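Local coordinates for cystathionine beta-lyases/cystathionine gamma-synthases (PDB 5X5H), which probably catalyses the pyridoxal 5'-phosphate-dependent condensation of O-succinyl-L-homoserine with L-cysteine to L,L-cystathionine and succinate in methionine biosynthesis, at residues T151-I162 with H289-M299; R257-I268 with I367-L376. One frame throughout, in Å; residues are numbered along the deposited sequence.

Contact 1. Residues T151-I162 with H289-M299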
loop_
_atom_site.group_PDB
_atom_site.type_symbol
_atom_site.label_atom_id
_atom_site.label_comp_id
_atom_site.label_asym_id
_atom_site.label_seq_id
_atom_site.Cartn_x
_atom_site.Cartn_y
_atom_site.Cartn_z
ATOM N N THR A 151 21.056 16.304 -20.131
ATOM C CA THR A 151 21.958 15.560 -20.980
ATOM C C THR A 151 22.010 14.099 -20.550
ATOM O O THR A 151 22.285 13.827 -19.377
ATOM C CB THR A 151 23.348 16.225 -21.007
ATOM O OG1 THR A 151 24.208 15.531 -21.911
ATOM C CG2 THR A 151 24.095 16.317 -19.712
ATOM N N PRO A 152 21.694 13.155 -21.448
ATOM C CA PRO A 152 21.193 13.351 -22.792
ATOM C C PRO A 152 19.843 13.984 -22.788
ATOM O O PRO A 152 19.029 13.749 -21.851
ATOM C CB PRO A 152 21.110 11.922 -23.360
ATOM C CG PRO A 152 22.037 11.072 -22.476
ATOM C CD PRO A 152 21.866 11.724 -21.089
ATOM N N THR A 153 19.534 14.739 -23.823
ATOM C CA THR A 153 18.219 15.381 -23.910
ATOM C C THR A 153 17.072 14.491 -24.278
ATOM O O THR A 153 17.265 13.400 -24.915
ATOM C CB THR A 153 18.205 16.566 -24.939
ATOM O OG1 THR A 153 18.408 16.014 -26.262
ATOM C CG2 THR A 153 19.248 17.554 -24.674
ATOM N N ASN A 154 15.825 14.853 -23.904
ATOM C CA ASN A 154 14.657 14.060 -24.210
ATOM C C ASN A 154 13.954 14.809 -25.301
ATOM O O ASN A 154 13.505 15.963 -25.008
ATOM C CB ASN A 154 13.750 14.126 -22.931
ATOM C CG ASN A 154 12.470 13.394 -23.066
ATOM O OD1 ASN A 154 12.112 12.868 -24.136
ATOM N ND2 ASN A 154 11.748 13.227 -21.899
ATOM N N PRO A 155 13.801 14.295 -26.524
ATOM C CA PRO A 155 14.016 12.877 -26.876
ATOM C C PRO A 155 15.270 12.664 -27.727
ATOM O O PRO A 155 15.584 11.463 -28.016
ATOM C CB PRO A 155 12.829 12.552 -27.664
ATOM C CG PRO A 155 12.612 13.838 -28.521
ATOM C CD PRO A 155 13.003 14.955 -27.613
ATOM N N ALA A 156 15.958 13.683 -28.230
ATOM C CA ALA A 156 17.016 13.464 -29.216
ATOM C C ALA A 156 18.318 13.030 -28.722
ATOM O O ALA A 156 19.273 12.771 -29.497
ATOM C CB ALA A 156 17.134 14.747 -30.094
ATOM N N LEU A 157 18.490 12.933 -27.403
ATOM C CA LEU A 157 19.713 12.471 -26.804
ATOM C C LEU A 157 20.912 13.313 -27.122
ATOM O O LEU A 157 22.041 12.862 -27.133
ATOM C CB LEU A 157 19.945 10.984 -27.054
ATOM C CG LEU A 157 18.720 10.133 -26.810
ATOM C CD1 LEU A 157 18.874 8.700 -27.189
ATOM C CD2 LEU A 157 18.237 10.095 -25.330
ATOM N N GLY A 158 20.662 14.634 -27.222
ATOM C CA GLY A 158 21.757 15.570 -27.348
ATOM C C GLY A 158 22.624 15.659 -26.135
ATOM O O GLY A 158 22.116 15.473 -24.979
ATOM N N ILE A 159 23.897 15.936 -26.245
ATOM C CA ILE A 159 24.840 15.879 -25.183
ATOM C C ILE A 159 25.462 17.243 -24.863
ATOM O O ILE A 159 25.906 17.946 -25.817
ATOM C CB ILE A 159 26.009 14.891 -25.457
ATOM C CG1 ILE A 159 25.494 13.510 -25.842
ATOM C CG2 ILE A 159 27.106 14.882 -24.394
ATOM C CD1 ILE A 159 24.711 12.847 -24.684
ATOM N N THR A 160 25.509 17.659 -23.633
ATOM C CA THR A 160 26.139 18.889 -23.211
ATOM C C THR A 160 27.310 18.587 -22.381
ATOM O O THR A 160 27.244 17.726 -21.457
ATOM C CB THR A 160 25.131 19.692 -22.364
ATOM O OG1 THR A 160 24.063 20.112 -23.195
ATOM C CG2 THR A 160 25.717 20.973 -21.788
ATOM N N ASP A 161 28.423 19.335 -22.516
ATOM C CA ASP A 161 29.597 19.198 -21.734
ATOM C C ASP A 161 29.393 19.919 -20.407
ATOM O O ASP A 161 29.468 21.146 -20.310
ATOM C CB ASP A 161 30.810 19.809 -22.510
ATOM C CG ASP A 161 32.111 19.567 -21.855
ATOM O OD1 ASP A 161 32.261 19.490 -20.624
ATOM O OD2 ASP A 161 33.160 19.537 -22.661
ATOM N N ILE A 162 29.053 19.097 -19.381
ATOM C CA ILE A 162 28.639 19.708 -18.094
ATOM C C ILE A 162 29.765 20.589 -17.489
ATOM O O ILE A 162 29.477 21.695 -17.027
ATOM C CB ILE A 162 28.209 18.607 -17.107
ATOM C CG1 ILE A 162 26.961 17.901 -17.605
ATOM C CG2 ILE A 162 27.879 19.210 -15.740
ATOM C CD1 ILE A 162 26.700 16.545 -16.979
ATOM N N HIS A 289 27.327 9.947 -33.167
ATOM C CA HIS A 289 26.300 10.726 -32.484
ATOM C C HIS A 289 26.961 11.988 -32.034
ATOM O O HIS A 289 28.080 12.031 -31.556
ATOM C CB HIS A 289 25.869 9.969 -31.202
ATOM C CG HIS A 289 24.724 10.603 -30.518
ATOM N ND1 HIS A 289 23.460 10.491 -31.024
ATOM C CD2 HIS A 289 24.667 11.411 -29.432
ATOM C CE1 HIS A 289 22.635 11.188 -30.225
ATOM N NE2 HIS A 289 23.348 11.761 -29.278
ATOM N N PRO A 290 26.251 13.142 -32.242
ATOM C CA PRO A 290 26.898 14.428 -31.905
ATOM C C PRO A 290 27.196 14.471 -30.404
ATOM O O PRO A 290 26.303 14.133 -29.620
ATOM C CB PRO A 290 25.875 15.448 -32.358
ATOM C CG PRO A 290 25.132 14.767 -33.436
ATOM C CD PRO A 290 24.961 13.349 -32.863
ATOM N N GLY A 291 28.390 14.761 -30.037
ATOM C CA GLY A 291 28.750 14.802 -28.635
ATOM C C GLY A 291 29.141 13.479 -28.072
ATOM O O GLY A 291 29.429 13.402 -26.875
ATOM N N HIS A 292 29.306 12.470 -28.937
ATOM C CA HIS A 292 29.740 11.156 -28.440
ATOM C C HIS A 292 30.976 11.204 -27.547
ATOM O O HIS A 292 31.055 10.567 -26.492
ATOM C CB HIS A 292 30.019 10.156 -29.631
ATOM C CG HIS A 292 30.695 8.904 -29.218
ATOM N ND1 HIS A 292 30.047 7.910 -28.506
ATOM C CD2 HIS A 292 32.000 8.537 -29.262
ATOM C CE1 HIS A 292 30.931 6.939 -28.222
ATOM N NE2 HIS A 292 32.124 7.281 -28.708
ATOM N N GLU A 293 32.026 11.971 -27.916
ATOM C CA GLU A 293 33.229 12.051 -27.153
ATOM C C GLU A 293 32.999 12.728 -25.770
ATOM O O GLU A 293 33.601 12.260 -24.783
ATOM C CB GLU A 293 34.368 12.730 -27.980
ATOM C CG GLU A 293 34.659 11.847 -29.207
ATOM C CD GLU A 293 35.695 10.733 -29.042
ATOM O OE1 GLU A 293 36.853 10.954 -29.500
ATOM O OE2 GLU A 293 35.359 9.627 -28.536
ATOM N N VAL A 294 32.125 13.707 -25.745
ATOM C CA VAL A 294 31.697 14.353 -24.464
ATOM C C VAL A 294 30.951 13.288 -23.650
ATOM O O VAL A 294 31.255 13.160 -22.469
ATOM C CB VAL A 294 30.874 15.579 -24.729
ATOM C CG1 VAL A 294 30.305 16.134 -23.420
ATOM C CG2 VAL A 294 31.788 16.669 -25.386
ATOM N N ALA A 295 30.072 12.531 -24.286
ATOM C CA ALA A 295 29.346 11.566 -23.487
ATOM C C ALA A 295 30.254 10.550 -22.882
ATOM O O ALA A 295 30.075 10.126 -21.769
ATOM C CB ALA A 295 28.316 10.860 -24.330
ATOM N N ALA A 296 31.276 10.064 -23.646
ATOM C CA ALA A 296 32.132 9.008 -23.178
ATOM C C ALA A 296 32.989 9.525 -22.034
ATOM O O ALA A 296 33.350 8.700 -21.243
ATOM C CB ALA A 296 32.978 8.560 -24.379
ATOM N N LYS A 297 33.258 10.818 -21.934
ATOM C CA LYS A 297 34.017 11.345 -20.785
ATOM C C LYS A 297 33.197 11.482 -19.541
ATOM O O LYS A 297 33.731 11.259 -18.462
ATOM C CB LYS A 297 34.814 12.610 -21.062
ATOM C CG LYS A 297 34.101 13.821 -21.523
ATOM C CD LYS A 297 35.067 15.032 -21.564
ATOM C CE LYS A 297 34.308 16.345 -21.564
ATOM N NZ LYS A 297 34.987 17.401 -22.385
ATOM N N GLN A 298 31.912 11.785 -19.666
ATOM C CA GLN A 298 31.150 12.162 -18.481
ATOM C C GLN A 298 30.133 11.075 -18.121
ATOM O O GLN A 298 29.537 11.208 -17.019
ATOM C CB GLN A 298 30.485 13.508 -18.661
ATOM C CG GLN A 298 29.423 13.653 -19.648
ATOM C CD GLN A 298 28.926 15.085 -19.900
ATOM O OE1 GLN A 298 29.590 16.103 -19.546
ATOM N NE2 GLN A 298 27.815 15.164 -20.571
ATOM N N MET A 299 29.889 10.041 -18.935
ATOM C CA MET A 299 28.911 9.006 -18.667
ATOM C C MET A 299 29.642 7.658 -18.544
ATOM O O MET A 299 30.539 7.327 -19.396
ATOM C CB MET A 299 27.918 8.876 -19.756
ATOM C CG MET A 299 27.102 10.142 -20.083
ATOM S SD MET A 299 25.875 9.972 -21.363
ATOM C CE MET A 299 24.686 8.890 -20.494
HETATM O O HOH W 1 25.475 13.228 -20.923
HETATM O O HOH W 2 24.857 16.402 -28.863
HETATM O O HOH W 3 31.861 17.501 -18.789
HETATM O O HOH W 4 35.096 19.776 -20.306
#

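Contact 2. Residues R257-I268 with I367-L376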
loop_
_atom_site.group_PDB
_atom_site.type_symbol
_atom_site.label_atom_id
_atom_site.label_comp_id
_atom_site.label_asym_id
_atom_site.label_seq_id
_atom_site.Cartn_x
_atom_site.Cartn_y
_atom_site.Cartn_z
ATOM N N ARG A 257 19.572 -3.092 -13.007
ATOM C CA ARG A 257 18.683 -2.735 -14.082
ATOM C C ARG A 257 19.437 -1.967 -15.150
ATOM O O ARG A 257 19.300 -2.327 -16.334
ATOM C CB ARG A 257 17.486 -1.945 -13.566
ATOM C CG ARG A 257 16.493 -2.799 -12.759
ATOM C CD ARG A 257 15.257 -2.007 -12.311
ATOM N NE ARG A 257 15.503 -1.006 -11.286
ATOM C CZ ARG A 257 15.598 0.282 -11.404
ATOM N NH1 ARG A 257 15.508 0.858 -12.612
ATOM N NH2 ARG A 257 15.778 1.058 -10.361
ATOM N N MET A 258 20.068 -0.877 -14.768
ATOM C CA MET A 258 20.704 -0.011 -15.785
ATOM C C MET A 258 21.756 -0.771 -16.571
ATOM O O MET A 258 21.881 -0.518 -17.782
ATOM C CB MET A 258 21.197 1.236 -15.138
ATOM C CG MET A 258 21.702 2.273 -16.164
ATOM S SD MET A 258 20.462 2.845 -17.400
ATOM C CE MET A 258 19.886 4.352 -16.667
ATOM N N ASP A 259 22.507 -1.664 -15.961
ATOM C CA ASP A 259 23.504 -2.386 -16.744
ATOM C C ASP A 259 22.796 -3.215 -17.831
ATOM O O ASP A 259 23.302 -3.273 -18.968
ATOM C CB ASP A 259 24.328 -3.259 -15.894
ATOM C CG ASP A 259 25.509 -2.489 -15.316
ATOM O OD1 ASP A 259 26.088 -1.628 -16.002
ATOM O OD2 ASP A 259 25.941 -2.940 -14.297
ATOM N N ARG A 260 21.633 -3.781 -17.585
ATOM C CA ARG A 260 20.896 -4.559 -18.557
ATOM C C ARG A 260 20.254 -3.617 -19.574
ATOM O O ARG A 260 20.246 -3.910 -20.788
ATOM C CB ARG A 260 19.889 -5.466 -17.898
ATOM C CG ARG A 260 19.177 -6.434 -18.842
ATOM C CD ARG A 260 20.085 -7.436 -19.480
ATOM N NE ARG A 260 20.898 -8.237 -18.503
ATOM C CZ ARG A 260 20.633 -9.421 -17.934
ATOM N NH1 ARG A 260 19.582 -10.100 -18.210
ATOM N NH2 ARG A 260 21.489 -9.922 -17.016
ATOM N N HIS A 261 19.690 -2.503 -19.156
ATOM C CA HIS A 261 19.117 -1.533 -20.106
ATOM C C HIS A 261 20.244 -1.131 -21.112
ATOM O O HIS A 261 19.978 -1.014 -22.324
ATOM C CB HIS A 261 18.722 -0.242 -19.374
ATOM C CG HIS A 261 17.456 -0.271 -18.589
ATOM N ND1 HIS A 261 16.240 -0.464 -19.169
ATOM C CD2 HIS A 261 17.246 -0.066 -17.238
ATOM C CE1 HIS A 261 15.328 -0.390 -18.184
ATOM N NE2 HIS A 261 15.908 -0.163 -17.020
ATOM N N CYS A 262 21.430 -0.845 -20.638
ATOM C CA CYS A 262 22.521 -0.344 -21.504
ATOM C C CYS A 262 23.012 -1.499 -22.386
ATOM O O CYS A 262 23.187 -1.274 -23.601
ATOM C CB CYS A 262 23.662 0.136 -20.668
ATOM S SG CYS A 262 23.340 1.714 -19.825
ATOM N N ASP A 263 23.165 -2.701 -21.852
ATOM C CA ASP A 263 23.514 -3.877 -22.695
ATOM C C ASP A 263 22.513 -3.970 -23.836
ATOM O O ASP A 263 22.903 -4.230 -25.003
ATOM C CB ASP A 263 23.582 -5.161 -21.911
ATOM C CG ASP A 263 24.802 -5.268 -20.960
ATOM O OD1 ASP A 263 25.726 -4.456 -20.993
ATOM O OD2 ASP A 263 24.712 -6.257 -20.145
ATOM N N ASN A 264 21.253 -3.930 -23.545
ATOM C CA ASN A 264 20.207 -4.143 -24.514
ATOM C C ASN A 264 20.203 -2.979 -25.506
ATOM O O ASN A 264 20.070 -3.220 -26.716
ATOM C CB ASN A 264 18.867 -4.232 -23.819
ATOM C CG ASN A 264 18.642 -5.621 -23.207
ATOM O OD1 ASN A 264 19.357 -6.585 -23.411
ATOM N ND2 ASN A 264 17.474 -5.723 -22.443
ATOM N N ALA A 265 20.252 -1.766 -25.027
ATOM C CA ALA A 265 20.155 -0.606 -25.945
ATOM C C ALA A 265 21.373 -0.614 -26.918
ATOM O O ALA A 265 21.132 -0.248 -28.081
ATOM C CB ALA A 265 20.072 0.674 -25.194
ATOM N N GLU A 266 22.564 -0.929 -26.454
ATOM C CA GLU A 266 23.734 -0.976 -27.374
ATOM C C GLU A 266 23.407 -1.942 -28.514
ATOM O O GLU A 266 23.679 -1.580 -29.712
ATOM C CB GLU A 266 24.963 -1.427 -26.635
ATOM C CG GLU A 266 25.528 -0.440 -25.676
ATOM C CD GLU A 266 26.567 -1.036 -24.690
ATOM O OE1 GLU A 266 26.920 -2.259 -24.826
ATOM O OE2 GLU A 266 27.092 -0.291 -23.834
ATOM N N LYS A 267 22.804 -3.055 -28.275
ATOM C CA LYS A 267 22.557 -4.047 -29.300
ATOM C C LYS A 267 21.443 -3.624 -30.191
ATOM O O LYS A 267 21.465 -3.795 -31.426
ATOM C CB LYS A 267 22.313 -5.446 -28.734
ATOM C CG LYS A 267 23.521 -5.975 -28.036
ATOM C CD LYS A 267 23.247 -7.257 -27.303
ATOM C CE LYS A 267 24.344 -7.649 -26.384
ATOM N NZ LYS A 267 23.826 -8.760 -25.550
ATOM N N ILE A 268 20.353 -3.075 -29.679
ATOM C CA ILE A 268 19.258 -2.588 -30.522
ATOM C C ILE A 268 19.732 -1.391 -31.378
ATOM O O ILE A 268 19.348 -1.302 -32.593
ATOM C CB ILE A 268 18.032 -2.189 -29.690
ATOM C CG1 ILE A 268 17.508 -3.415 -28.923
ATOM C CG2 ILE A 268 16.958 -1.475 -30.566
ATOM C CD1 ILE A 268 16.874 -4.418 -29.825
ATOM N N ILE A 367 14.322 1.179 -23.931
ATOM C CA ILE A 367 14.684 -0.197 -24.002
ATOM C C ILE A 367 14.685 -0.720 -22.561
ATOM O O ILE A 367 15.451 -0.174 -21.770
ATOM C CB ILE A 367 16.025 -0.415 -24.690
ATOM C CG1 ILE A 367 15.991 0.073 -26.177
ATOM C CG2 ILE A 367 16.481 -1.864 -24.615
ATOM C CD1 ILE A 367 15.132 -0.726 -27.022
ATOM N N GLY A 368 13.849 -1.720 -22.316
ATOM C CA GLY A 368 13.746 -2.363 -20.966
ATOM C C GLY A 368 14.753 -3.435 -20.761
ATOM O O GLY A 368 15.783 -3.500 -21.462
ATOM N N ILE A 369 14.427 -4.323 -19.822
ATOM C CA ILE A 369 15.321 -5.392 -19.407
ATOM C C ILE A 369 14.898 -6.728 -19.836
ATOM O O ILE A 369 15.397 -7.782 -19.347
ATOM C CB ILE A 369 15.734 -5.358 -17.901
ATOM C CG1 ILE A 369 14.526 -5.643 -17.016
ATOM C CG2 ILE A 369 16.349 -4.036 -17.548
ATOM C CD1 ILE A 369 14.889 -5.761 -15.541
ATOM N N GLU A 370 13.957 -6.844 -20.767
ATOM C CA GLU A 370 13.609 -8.110 -21.392
ATOM C C GLU A 370 14.807 -8.727 -22.096
ATOM O O GLU A 370 15.803 -8.082 -22.313
ATOM C CB GLU A 370 12.409 -7.942 -22.394
ATOM C CG GLU A 370 11.130 -7.333 -21.769
ATOM C CD GLU A 370 10.991 -5.842 -22.008
ATOM O OE1 GLU A 370 12.007 -5.125 -22.168
ATOM O OE2 GLU A 370 9.842 -5.356 -21.912
ATOM N N ASP A 371 14.618 -9.992 -22.473
ATOM C CA ASP A 371 15.750 -10.675 -23.185
ATOM C C ASP A 371 16.017 -9.984 -24.528
ATOM O O ASP A 371 15.041 -9.764 -25.306
ATOM C CB ASP A 371 15.425 -12.158 -23.343
ATOM C CG ASP A 371 15.500 -12.862 -22.012
ATOM O OD1 ASP A 371 16.611 -13.219 -21.620
ATOM O OD2 ASP A 371 14.455 -12.945 -21.387
ATOM N N ILE A 372 17.290 -9.738 -24.851
ATOM C CA ILE A 372 17.632 -9.087 -26.122
ATOM C C ILE A 372 17.139 -9.812 -27.302
ATOM O O ILE A 372 16.759 -9.172 -28.266
ATOM C CB ILE A 372 19.167 -8.835 -26.124
ATOM C CG1 ILE A 372 19.522 -7.926 -27.359
ATOM C CG2 ILE A 372 20.048 -10.045 -26.071
ATOM C CD1 ILE A 372 18.863 -6.609 -27.422
ATOM N N GLU A 373 17.173 -11.129 -27.306
ATOM C CA GLU A 373 16.665 -11.876 -28.480
ATOM C C GLU A 373 15.228 -11.571 -28.763
ATOM O O GLU A 373 14.848 -11.447 -29.924
ATOM C CB GLU A 373 16.811 -13.380 -28.350
ATOM C CG GLU A 373 18.269 -13.824 -28.171
ATOM C CD GLU A 373 18.842 -13.744 -26.718
ATOM O OE1 GLU A 373 18.139 -13.297 -25.669
ATOM O OE2 GLU A 373 20.126 -13.965 -26.668
ATOM N N ASP A 374 14.405 -11.424 -27.752
ATOM C CA ASP A 374 13.041 -11.124 -27.948
ATOM C C ASP A 374 12.834 -9.646 -28.404
ATOM O O ASP A 374 11.973 -9.365 -29.236
ATOM C CB ASP A 374 12.241 -11.330 -26.647
ATOM C CG ASP A 374 12.287 -12.758 -26.172
ATOM O OD1 ASP A 374 12.319 -13.723 -26.992
ATOM O OD2 ASP A 374 12.234 -12.958 -24.929
ATOM N N LEU A 375 13.599 -8.725 -27.859
ATOM C CA LEU A 375 13.494 -7.290 -28.294
ATOM C C LEU A 375 13.987 -7.190 -29.739
ATOM O O LEU A 375 13.364 -6.489 -30.519
ATOM C CB LEU A 375 14.326 -6.440 -27.386
ATOM C CG LEU A 375 13.758 -6.273 -25.957
ATOM C CD1 LEU A 375 14.799 -5.659 -25.007
ATOM C CD2 LEU A 375 12.404 -5.574 -25.943
ATOM N N LEU A 376 15.104 -7.831 -30.097
ATOM C CA LEU A 376 15.607 -7.801 -31.531
ATOM C C LEU A 376 14.521 -8.356 -32.418
ATOM O O LEU A 376 14.254 -7.765 -33.517
ATOM C CB LEU A 376 16.880 -8.581 -31.664
ATOM C CG LEU A 376 18.121 -7.916 -31.181
ATOM C CD1 LEU A 376 19.260 -8.877 -30.963
ATOM C CD2 LEU A 376 18.544 -6.816 -32.159
HETATM O O HOH W 5 17.655 -9.477 -20.099
HETATM O O HOH W 6 18.978 -9.299 -22.529
#

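Contact 1. Residues T151-I162 with H289-M299
I159 packs against G291, V294 and A295 at the start of helix 292-298. Its CB faces the carbonyl O of G291 (4.0 Å), and G291, bare of a side chain and with positive phi (86°), lets the isoleucine settle this close. CG1 continues past P290 O, and the CD1 methyl reaches A295 CB (4.1 Å), a residue small enough to admit it. The other branch, CG2, stands anti to the backbone N and meets V294 CG1 at 3.6 Å, the two side chains sliding past each other. Beyond this apolar patch, Q298 pairs with the loop backbone. Its amide suits the place because it can give and accept at once: NE2 donates to T160 O (2.8 Å, 164°), while OE1 takes the I162 N-H in its own carbonyl plane, on a lone pair (3.0 Å). K297 NZ adds a salt bridge to D161 OD2 (2.8 Å), arriving from above the carboxylate plane. At the far end, H289 NE2 donates to L157 O, which lies near the ring plane, though the nitrogen stands above the plane of the L157 carbonyl. The loop thus held leads from strand 144-150 into helix 162-167, where I162 packs on strand 175-179; on the way it carries N154, a residue of the cofactor pocket.

Contact 2. Residues R257-I268 with I367-L376
N264 and H261, two polar side chains on one flank of helix 257-268, grip the backbone of 367-370. N264 suits its place because a primary amide nitrogen can serve two carbonyls: ND2 donates to G368 O (3.0 Å) and to E370 O (2.9 Å), the first bond straighter (164°) than the second (140°). H261 ND1 donates to I367 O at 2.7 Å, in the carbonyl plane and on a lone pair. I369 covers one face of the histidine with a CH-pi contact: its CG2 sits almost exactly over the ring centre, 3.8 Å from the centroid. Apolar contacts surround these bonds. I367 CG2 packs on N264 CB (3.5 Å). Farther along, I268 CD1 lies against L376 CD2 (3.7 Å), its CG1 touches I372 CD1, and the aliphatic part of K267 crosses I372 at about a right angle.

Water-mediated links form the next layer: one water joins R260 NH1 to I369 O, another joins N264 OD1 to I372 N. Outside these, Y205 meets the H261 ring edge-to-face, and E370 is fixed by S338 and by H16 of the second subunit. The axes of segments 257-268 and 372-376 come within 10.3 Å, at a crossing angle of -38°. Here a strand-to-helix connection, leaving strand 362-366 for helix 372-384, is fastened to a helix over the antiparallel part of a sheet, as in the C-terminal alpha/beta domain of fold-type I PLP enzymes.

Along the chain the segments alternate, 151-162, 257-268, 289-299, 367-376, so the two contacts interlace. Their centres are 20 Å apart and their nearest atoms about 7 Å, without touching. Both contacts touch the five-stranded mixed sheet, at neighbouring residues of strand 305-310: P155 O of contact 1 hydrogen-bonds to S307 OG, while A265, I268 and I367 of contact 2 pack on I306. Likewise, N154 bonds to R364 on strand 362-366, which runs directly into 367-376. Contact 1 thus ties a loop of the seven-stranded, cofactor-binding part to the C-terminal part, whereas contact 2 fastens helix 254-273 to the turn and helix that follow strand 362-366, beside the subunit interface.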